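Long-range contact in regulator of nonsense transcripts 2 (Homo sapiens, PDB 4CEK), which acts as a factor in nonsense-mediated mRNA decay, the surveillance pathway that degrades transcripts with premature stop codons, and contains three MIF4G domains: residues A187-H201 and T216-F229. Residues are numbered along the deposited sequence; the frame is centred on the assembly and turned at random.
Sequences AEDLCSMLRGDFRFH and TVRFIGELTKFKMF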
# COMPACT_ATOMS: atom_id res chain seq x y z
N ALA A 187 -8.17 7.95 -2.11
CA ALA A 187 -6.78 7.69 -2.54
C ALA A 187 -5.84 8.75 -1.94
O ALA A 187 -4.83 8.41 -1.32
CB ALA A 187 -6.68 7.69 -4.06
N GLU A 188 -6.24 10.01 -2.05
CA GLU A 188 -5.39 11.11 -1.65
C GLU A 188 -5.05 11.00 -0.18
O GLU A 188 -3.92 11.22 0.20
CB GLU A 188 -6.08 12.47 -1.82
CG GLU A 188 -6.96 12.69 -3.05
CD GLU A 188 -6.16 12.92 -4.29
OE1 GLU A 188 -4.91 12.84 -4.18
OE2 GLU A 188 -6.79 13.17 -5.36
N ASP A 189 -6.04 10.71 0.66
CA ASP A 189 -5.84 10.72 2.10
C ASP A 189 -5.00 9.51 2.53
O ASP A 189 -4.09 9.66 3.34
CB ASP A 189 -7.18 10.67 2.86
CG ASP A 189 -7.86 12.05 3.01
OD1 ASP A 189 -7.50 13.01 2.32
OD2 ASP A 189 -8.79 12.15 3.85
N LEU A 190 -5.33 8.34 1.99
CA LEU A 190 -4.63 7.11 2.34
C LEU A 190 -3.16 7.29 1.93
O LEU A 190 -2.28 7.04 2.76
CB LEU A 190 -5.26 5.87 1.69
CG LEU A 190 -4.73 4.52 2.22
CD1 LEU A 190 -4.81 4.38 3.74
CD2 LEU A 190 -5.44 3.36 1.56
N CYS A 191 -2.91 7.81 0.73
CA CYS A 191 -1.54 7.92 0.25
C CYS A 191 -0.76 8.87 1.12
O CYS A 191 0.42 8.62 1.46
CB CYS A 191 -1.47 8.37 -1.20
SG CYS A 191 -2.05 7.07 -2.32
N SER A 192 -1.41 9.96 1.49
CA SER A 192 -0.80 10.94 2.34
C SER A 192 -0.44 10.37 3.68
O SER A 192 0.65 10.62 4.21
CB SER A 192 -1.74 12.12 2.55
OG SER A 192 -1.17 12.98 3.52
N MET A 193 -1.34 9.59 4.23
CA MET A 193 -1.08 8.88 5.50
C MET A 193 0.10 7.88 5.36
O MET A 193 0.94 7.76 6.25
CB MET A 193 -2.35 8.15 5.96
CG MET A 193 -3.48 9.07 6.41
SD MET A 193 -4.86 8.14 7.12
CE MET A 193 -5.64 7.57 5.62
N LEU A 194 0.14 7.16 4.23
CA LEU A 194 1.10 6.10 4.02
C LEU A 194 2.46 6.74 3.82
O LEU A 194 3.43 6.30 4.42
CB LEU A 194 0.70 5.23 2.83
CG LEU A 194 -0.38 4.17 3.10
CD1 LEU A 194 -0.79 3.44 1.82
CD2 LEU A 194 0.12 3.15 4.11
N ARG A 195 2.54 7.82 3.04
CA ARG A 195 3.77 8.62 2.92
C ARG A 195 4.34 9.11 4.24
O ARG A 195 5.56 9.04 4.44
CB ARG A 195 3.56 9.87 2.05
CG ARG A 195 3.64 9.63 0.56
CD ARG A 195 3.94 10.92 -0.21
NE ARG A 195 3.01 11.98 0.19
CZ ARG A 195 1.79 12.15 -0.30
NH1 ARG A 195 1.30 11.36 -1.26
NH2 ARG A 195 1.06 13.15 0.19
N GLY A 196 3.50 9.68 5.09
CA GLY A 196 3.94 10.20 6.39
C GLY A 196 4.46 9.10 7.30
O GLY A 196 5.48 9.26 7.96
N ASP A 197 3.81 7.95 7.29
CA ASP A 197 4.26 6.82 8.12
C ASP A 197 5.58 6.25 7.57
O ASP A 197 6.50 5.92 8.35
CB ASP A 197 3.18 5.78 8.14
CG ASP A 197 3.22 4.92 9.35
OD1 ASP A 197 3.88 5.27 10.33
OD2 ASP A 197 2.62 3.85 9.30
N PHE A 198 5.73 6.24 6.23
CA PHE A 198 6.98 5.86 5.61
C PHE A 198 8.12 6.74 6.08
O PHE A 198 9.14 6.23 6.54
CB PHE A 198 6.86 5.89 4.09
CG PHE A 198 8.13 5.49 3.38
CD1 PHE A 198 8.46 4.16 3.21
CD2 PHE A 198 9.01 6.44 2.91
CE1 PHE A 198 9.62 3.79 2.54
CE2 PHE A 198 10.19 6.09 2.26
CZ PHE A 198 10.48 4.75 2.07
N ARG A 199 7.94 8.05 6.00
CA ARG A 199 8.93 9.05 6.46
C ARG A 199 9.31 8.79 7.90
O ARG A 199 10.49 8.73 8.24
CB ARG A 199 8.34 10.44 6.39
CG ARG A 199 9.07 11.46 5.57
CD ARG A 199 8.22 12.74 5.47
NE ARG A 199 7.46 12.76 4.24
CZ ARG A 199 6.15 12.99 4.10
NH1 ARG A 199 5.38 13.28 5.13
NH2 ARG A 199 5.63 12.94 2.88
N PHE A 200 8.31 8.61 8.72
CA PHE A 200 8.50 8.26 10.13
C PHE A 200 9.38 7.00 10.32
O PHE A 200 10.37 7.05 11.05
CB PHE A 200 7.12 8.09 10.79
CG PHE A 200 7.17 7.76 12.23
CD1 PHE A 200 7.53 8.73 13.16
CD2 PHE A 200 6.85 6.47 12.67
CE1 PHE A 200 7.59 8.41 14.51
CE2 PHE A 200 6.91 6.15 14.02
CZ PHE A 200 7.28 7.12 14.94
N HIS A 201 9.05 5.91 9.62
CA HIS A 201 9.86 4.68 9.66
C HIS A 201 11.27 4.84 9.17
O HIS A 201 12.17 4.18 9.69
CB HIS A 201 9.23 3.56 8.84
CG HIS A 201 7.91 3.08 9.39
ND1 HIS A 201 7.68 2.94 10.69
CD2 HIS A 201 6.74 2.68 8.74
CE1 HIS A 201 6.43 2.48 10.89
NE2 HIS A 201 5.85 2.33 9.69
N THR A 216 3.63 -1.16 6.04
CA THR A 216 3.54 0.14 5.38
C THR A 216 4.09 0.05 3.97
O THR A 216 3.45 0.50 3.03
CB THR A 216 4.30 1.24 6.14
OG1 THR A 216 3.69 1.48 7.41
CG2 THR A 216 4.29 2.52 5.36
N VAL A 217 5.28 -0.53 3.83
CA VAL A 217 5.97 -0.58 2.55
C VAL A 217 5.24 -1.50 1.59
O VAL A 217 5.15 -1.18 0.42
CB VAL A 217 7.46 -0.98 2.70
CG1 VAL A 217 7.97 -1.66 1.45
CG2 VAL A 217 8.32 0.23 3.02
N ARG A 218 4.68 -2.61 2.07
CA ARG A 218 3.86 -3.47 1.18
C ARG A 218 2.60 -2.76 0.65
O ARG A 218 2.26 -2.91 -0.53
CB ARG A 218 3.43 -4.77 1.88
CG ARG A 218 4.56 -5.77 2.08
CD ARG A 218 4.04 -7.11 2.56
NE ARG A 218 4.95 -7.73 3.52
CZ ARG A 218 5.88 -8.64 3.23
NH1 ARG A 218 6.06 -9.07 1.98
NH2 ARG A 218 6.65 -9.12 4.21
N PHE A 219 1.94 -1.99 1.51
CA PHE A 219 0.73 -1.24 1.13
C PHE A 219 1.08 -0.23 0.05
O PHE A 219 0.47 -0.22 -0.98
CB PHE A 219 0.09 -0.55 2.36
CG PHE A 219 -1.43 -0.43 2.31
CD1 PHE A 219 -2.15 -0.54 1.10
CD2 PHE A 219 -2.15 -0.20 3.50
CE1 PHE A 219 -3.53 -0.42 1.07
CE2 PHE A 219 -3.55 -0.06 3.46
CZ PHE A 219 -4.23 -0.18 2.25
N ILE A 220 2.18 0.50 0.21
CA ILE A 220 2.65 1.40 -0.85
C ILE A 220 2.92 0.65 -2.16
O ILE A 220 2.62 1.15 -3.30
CB ILE A 220 3.91 2.18 -0.41
CG1 ILE A 220 3.52 3.16 0.71
CG2 ILE A 220 4.50 2.89 -1.61
CD1 ILE A 220 4.63 3.88 1.47
N GLY A 221 3.46 -0.56 -2.03
CA GLY A 221 3.72 -1.36 -3.22
C GLY A 221 2.47 -1.74 -3.96
O GLY A 221 2.42 -1.70 -5.19
N GLU A 222 1.45 -2.17 -3.24
CA GLU A 222 0.18 -2.58 -3.88
C GLU A 222 -0.50 -1.39 -4.59
O GLU A 222 -0.91 -1.45 -5.75
CB GLU A 222 -0.75 -3.18 -2.83
CG GLU A 222 -0.37 -4.61 -2.41
CD GLU A 222 -0.24 -5.53 -3.62
OE1 GLU A 222 -1.04 -5.40 -4.58
OE2 GLU A 222 0.68 -6.36 -3.68
N LEU A 223 -0.49 -0.26 -3.90
CA LEU A 223 -1.00 0.99 -4.43
C LEU A 223 -0.22 1.46 -5.64
O LEU A 223 -0.78 2.12 -6.50
CB LEU A 223 -1.01 2.06 -3.31
CG LEU A 223 -2.18 1.83 -2.33
CD1 LEU A 223 -2.00 2.60 -1.05
CD2 LEU A 223 -3.51 2.19 -3.00
N THR A 224 1.06 1.11 -5.73
CA THR A 224 1.88 1.53 -6.86
C THR A 224 1.45 0.74 -8.08
O THR A 224 1.34 1.29 -9.21
CB THR A 224 3.39 1.27 -6.59
OG1 THR A 224 3.79 2.02 -5.43
CG2 THR A 224 4.27 1.68 -7.77
N LYS A 225 1.23 -0.57 -7.87
CA LYS A 225 0.79 -1.44 -8.97
C LYS A 225 -0.57 -0.98 -9.50
O LYS A 225 -0.85 -1.18 -10.65
CB LYS A 225 0.78 -2.95 -8.57
CG LYS A 225 2.19 -3.59 -8.53
CD LYS A 225 2.23 -5.06 -8.04
CE LYS A 225 1.69 -5.25 -6.63
NZ LYS A 225 1.98 -6.60 -6.03
N PHE A 226 -1.38 -0.35 -8.66
CA PHE A 226 -2.66 0.21 -9.10
C PHE A 226 -2.57 1.68 -9.61
O PHE A 226 -3.60 2.27 -9.96
CB PHE A 226 -3.68 0.11 -7.95
CG PHE A 226 -4.35 -1.23 -7.86
CD1 PHE A 226 -5.24 -1.61 -8.82
CD2 PHE A 226 -4.07 -2.09 -6.83
CE1 PHE A 226 -5.86 -2.84 -8.77
CE2 PHE A 226 -4.67 -3.31 -6.75
CZ PHE A 226 -5.57 -3.69 -7.72
N LYS A 227 -1.36 2.23 -9.65
CA LYS A 227 -1.10 3.62 -10.05
C LYS A 227 -1.76 4.63 -9.12
O LYS A 227 -2.05 5.73 -9.57
CB LYS A 227 -1.57 3.89 -11.50
CG LYS A 227 -1.11 2.85 -12.51
CD LYS A 227 -1.65 3.16 -13.90
CE LYS A 227 -1.44 1.98 -14.86
NZ LYS A 227 -2.37 1.97 -16.03
N MET A 228 -2.03 4.27 -7.86
CA MET A 228 -2.45 5.26 -6.86
C MET A 228 -1.24 6.02 -6.32
O MET A 228 -1.36 7.16 -6.00
CB MET A 228 -3.23 4.61 -5.74
CG MET A 228 -4.55 4.01 -6.20
SD MET A 228 -5.76 5.19 -6.93
CE MET A 228 -5.47 5.06 -8.70
N PHE A 229 -0.08 5.37 -6.21
CA PHE A 229 1.22 6.06 -6.13
C PHE A 229 1.77 6.02 -7.52
O PHE A 229 1.55 5.05 -8.23
CB PHE A 229 2.18 5.36 -5.21
CG PHE A 229 1.95 5.64 -3.78
CD1 PHE A 229 2.54 6.73 -3.16
CD2 PHE A 229 1.11 4.84 -3.02
CE1 PHE A 229 2.32 6.99 -1.82
CE2 PHE A 229 0.88 5.11 -1.68
CZ PHE A 229 1.49 6.18 -1.08
O HOH W 1 1.21 2.08 7.92
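The ring of Phe229 lies between the two helices, with Cys191 SG over one face, off centre and 3.9 Å from the ring centroid, a cysteine sulfur-aromatic contact. The opposite face is taken by Ile220 CG2 of its own segment, while Arg195 CG and Leu223 CB meet the edge. Phe219 offers a face to Leu194 CD1, a CH-pi contact 4.3 Å from the centroid, and its CZ touches Leu190 CD2. Phe198, by contrast, uses its edge: CE1 approaches Val217 CG2 at 3.8 Å. The His201 ring has Thr216 OG1 at its edge, near its plane, and Asp197 O over one face, toward the rim.

How two helices interlock is well illustrated by Leu194, a knob in the hole formed by Thr216, Phe219, Ile220 and Leu223. With CG beside the backbone N (chi1 -80°), its branches extend to Phe219 and Leu223. Thr216 is the reciprocal knob, among Leu194, Asp197, Phe198 and His201. Its CG2 lies against the backbone of helix 185-203, at Leu194 O and Phe198 N, whereas OG1 is hydrogen-bonded to His201 NE2 at 3.3 Å, and either could be the donor. A water that donates to Asp197 OD2 also bonds Thr216 OG1 (2.6 Å), giving the buried hydroxyl a second partner.

At the other end, a Schellman motif with positive phi at Lys227 terminates helix 210-225 and turns the chain back, bringing Met228 SD to 3.9 Å from Ala187 CB. The helix segments run at 140° to each other, roughly antiparallel, their axes 10.0 Å apart at closest approach, as neighbours in the all-helical MIF4G fold. Helix 148-159 packs on Leu190 and Met193, helix 169-179 on Arg218 and Glu222, and helix 247-266 on Val217, placing this pair in the domain's interior.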